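Local coordinates for protein N-alpha-acetyltransferase 35, NatC auxiliary subunit (Saccharomyces cerevisiae, PDB 6YGA) that serves as the auxiliary subunit of the NatC N-terminal acetyltransferase complex, which acetylates the N-terminus of the L-A virus Gag protein, at residues L583-R588 with P601-F606. Numbering follows the deposited sequence.
Sequences LIHNLR and PEYEVF. With EDO (1,2-ethanediol), chain C.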
loop_
_atom_site.group_PDB
_atom_site.type_symbol
_atom_site.label_atom_id
_atom_site.label_comp_id
_atom_site.label_asym_id
_atom_site.label_seq_id
_atom_site.Cartn_x
_atom_site.Cartn_y
_atom_site.Cartn_z
ATOM N N LEU B 583 -23.212 10.632 -14.203
ATOM C CA LEU B 583 -21.758 10.744 -14.270
ATOM C C LEU B 583 -21.096 9.987 -13.127
ATOM O O LEU B 583 -20.062 9.337 -13.319
ATOM C CB LEU B 583 -21.340 12.214 -14.249
ATOM C CG LEU B 583 -21.716 13.053 -15.473
ATOM C CD1 LEU B 583 -21.322 14.512 -15.278
ATOM C CD2 LEU B 583 -21.068 12.484 -16.726
ATOM N N ILE B 584 -21.682 10.054 -11.931
ATOM C CA ILE B 584 -21.107 9.365 -10.781
ATOM C C ILE B 584 -21.222 7.856 -10.949
ATOM O O ILE B 584 -20.296 7.108 -10.610
ATOM C CB ILE B 584 -21.777 9.852 -9.483
ATOM C CG1 ILE B 584 -21.427 11.318 -9.226
ATOM C CG2 ILE B 584 -21.355 9.000 -8.298
ATOM C CD1 ILE B 584 -22.197 11.929 -8.086
ATOM N N HIS B 585 -22.351 7.384 -11.486
ATOM C CA HIS B 585 -22.502 5.958 -11.753
ATOM C C HIS B 585 -21.486 5.471 -12.780
ATOM O O HIS B 585 -20.891 4.401 -12.612
ATOM C CB HIS B 585 -23.919 5.656 -12.234
ATOM C CG HIS B 585 -24.076 4.278 -12.797
ATOM N ND1 HIS B 585 -24.390 3.186 -12.017
ATOM C CD2 HIS B 585 -23.932 3.809 -14.059
ATOM C CE1 HIS B 585 -24.449 2.107 -12.777
ATOM N NE2 HIS B 585 -24.171 2.458 -14.019
ATOM N N ASN B 586 -21.279 6.235 -13.856
ATOM C CA ASN B 586 -20.355 5.794 -14.898
ATOM C C ASN B 586 -18.920 5.780 -14.395
ATOM O O ASN B 586 -18.134 4.900 -14.768
ATOM C CB ASN B 586 -20.474 6.690 -16.131
ATOM C CG ASN B 586 -21.803 6.533 -16.833
ATOM O OD1 ASN B 586 -22.495 5.530 -16.658
ATOM N ND2 ASN B 586 -22.165 7.523 -17.639
ATOM N N LEU B 587 -18.557 6.751 -13.555
ATOM C CA LEU B 587 -17.212 6.785 -12.995
ATOM C C LEU B 587 -16.935 5.551 -12.146
ATOM O O LEU B 587 -15.824 5.008 -12.172
ATOM C CB LEU B 587 -17.030 8.055 -12.166
ATOM C CG LEU B 587 -15.686 8.213 -11.454
ATOM C CD1 LEU B 587 -14.565 8.412 -12.466
ATOM C CD2 LEU B 587 -15.726 9.362 -10.454
ATOM N N ARG B 588 -17.932 5.097 -11.380
ATOM C CA ARG B 588 -17.726 3.945 -10.507
ATOM C C ARG B 588 -17.453 2.685 -11.317
ATOM O O ARG B 588 -16.625 1.852 -10.927
ATOM C CB ARG B 588 -18.943 3.757 -9.593
ATOM C CG ARG B 588 -19.011 2.406 -8.888
ATOM C CD ARG B 588 -17.842 2.208 -7.943
ATOM N NE ARG B 588 -17.866 3.161 -6.839
ATOM C CZ ARG B 588 -16.784 3.572 -6.188
ATOM N NH1 ARG B 588 -15.588 3.117 -6.539
ATOM N NH2 ARG B 588 -16.896 4.441 -5.192
ATOM N N PRO B 601 -23.925 -3.529 -18.011
ATOM C CA PRO B 601 -25.304 -3.058 -18.181
ATOM C C PRO B 601 -25.376 -1.539 -18.186
ATOM O O PRO B 601 -24.631 -0.854 -17.482
ATOM C CB PRO B 601 -26.032 -3.649 -16.968
ATOM C CG PRO B 601 -25.213 -4.835 -16.583
ATOM C CD PRO B 601 -23.790 -4.442 -16.864
ATOM N N GLU B 602 -26.288 -1.019 -19.004
ATOM C CA GLU B 602 -26.476 0.418 -19.119
ATOM C C GLU B 602 -27.043 0.995 -17.825
ATOM O O GLU B 602 -27.622 0.290 -16.995
ATOM C CB GLU B 602 -27.407 0.744 -20.288
ATOM C CG GLU B 602 -26.793 0.521 -21.664
ATOM C CD GLU B 602 -25.750 1.568 -22.019
ATOM O OE1 GLU B 602 -25.791 2.673 -21.437
ATOM O OE2 GLU B 602 -24.891 1.287 -22.880
ATOM N N TYR B 603 -26.866 2.308 -17.669
ATOM C CA TYR B 603 -27.384 3.003 -16.496
ATOM C C TYR B 603 -28.876 2.744 -16.310
ATOM O O TYR B 603 -29.343 2.534 -15.186
ATOM C CB TYR B 603 -27.093 4.497 -16.630
ATOM C CG TYR B 603 -27.685 5.373 -15.555
ATOM C CD1 TYR B 603 -27.025 5.570 -14.349
ATOM C CD2 TYR B 603 -28.890 6.030 -15.758
ATOM C CE1 TYR B 603 -27.560 6.385 -13.369
ATOM C CE2 TYR B 603 -29.432 6.844 -14.786
ATOM C CZ TYR B 603 -28.764 7.019 -13.594
ATOM O OH TYR B 603 -29.312 7.833 -12.631
ATOM N N GLU B 604 -29.634 2.721 -17.410
ATOM C CA GLU B 604 -31.074 2.505 -17.317
ATOM C C GLU B 604 -31.408 1.115 -16.788
ATOM O O GLU B 604 -32.426 0.939 -16.107
ATOM C CB GLU B 604 -31.727 2.726 -18.682
ATOM C CG GLU B 604 -31.732 4.177 -19.160
ATOM C CD GLU B 604 -30.423 4.604 -19.802
ATOM O OE1 GLU B 604 -29.492 3.773 -19.880
ATOM O OE2 GLU B 604 -30.330 5.774 -20.235
ATOM N N VAL B 605 -30.573 0.117 -17.085
ATOM C CA VAL B 605 -30.833 -1.235 -16.592
ATOM C C VAL B 605 -30.645 -1.300 -15.082
ATOM O O VAL B 605 -31.422 -1.955 -14.375
ATOM C CB VAL B 605 -29.935 -2.252 -17.320
ATOM C CG1 VAL B 605 -30.191 -3.659 -16.802
ATOM C CG2 VAL B 605 -30.166 -2.184 -18.824
ATOM N N PHE B 606 -29.613 -0.624 -14.562
ATOM C CA PHE B 606 -29.422 -0.546 -13.116
ATOM C C PHE B 606 -30.645 0.054 -12.433
ATOM O O PHE B 606 -31.086 -0.439 -11.388
ATOM C CB PHE B 606 -28.180 0.285 -12.786
ATOM C CG PHE B 606 -26.880 -0.481 -12.848
ATOM C CD1 PHE B 606 -26.176 -0.590 -14.040
ATOM C CD2 PHE B 606 -26.344 -1.059 -11.704
ATOM C CE1 PHE B 606 -24.973 -1.281 -14.094
ATOM C CE2 PHE B 606 -25.140 -1.753 -11.753
ATOM C CZ PHE B 606 -24.455 -1.863 -12.949
HETATM C C1 EDO C . -13.821 1.685 -9.318
HETATM O O1 EDO C . -14.688 1.144 -8.316
HETATM C C2 EDO C . -12.367 1.570 -8.872
HETATM O O2 EDO C . -12.146 2.378 -7.711
HETATM O O HOH W 1 -23.583 1.320 -16.249
#
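His-585 carries this contact: its imidazole meets Tyr-603 over one face and Phe-606 at the CE1 end. The two aromatic pairs are both T-shaped, but His-585 plays a different part in each. Toward Phe-606 it gives its edge: His-585 CE1 stands over the centre of the phenyl face, 3.4 Å from Phe-606 CD1. The centroids of these rings are 4.6 Å apart, with planes at 68°. Toward Tyr-603 it gives a face. The phenol turns an edge to it, and Tyr-603 CD1 lies 3.6 Å from His-585 CD2, with the planes at 74°. With chi1 at 168°, the His-585 ring swings beside its own carbonyl carbon and out from helix 581-588 toward the start of helix 603-613. Phe-589 joins the cluster, meeting the rings of both His-585 and Phe-606.

The polar link runs through water. One water lies in the imidazole plane, 2.6 Å from His-585 NE2, and donates to Pro-601 O at 2.7 Å. No direct hydrogen bond joins the two segments. A salt bridge from Glu-604 to Arg-582 ties the same two helices together.

Helix 581-588 also meets the catalytic-subunit chain, N-alpha-acetyltransferase 30. Leu-587 packs on Ile-155 of that chain, and Arg-588 NH2 donates a hydrogen bond to its Arg-137 O. Arg-588 NH1 donates to O1 of an ethanediol, probably from the crystallisation liquor, at 2.8 Å.

The aromatic cluster joins two short helices of the TPR-like family region, linked by 12 residues without helix or strand. The ring contacts and the bridge at NE2 together probably limit rotation of the imidazole.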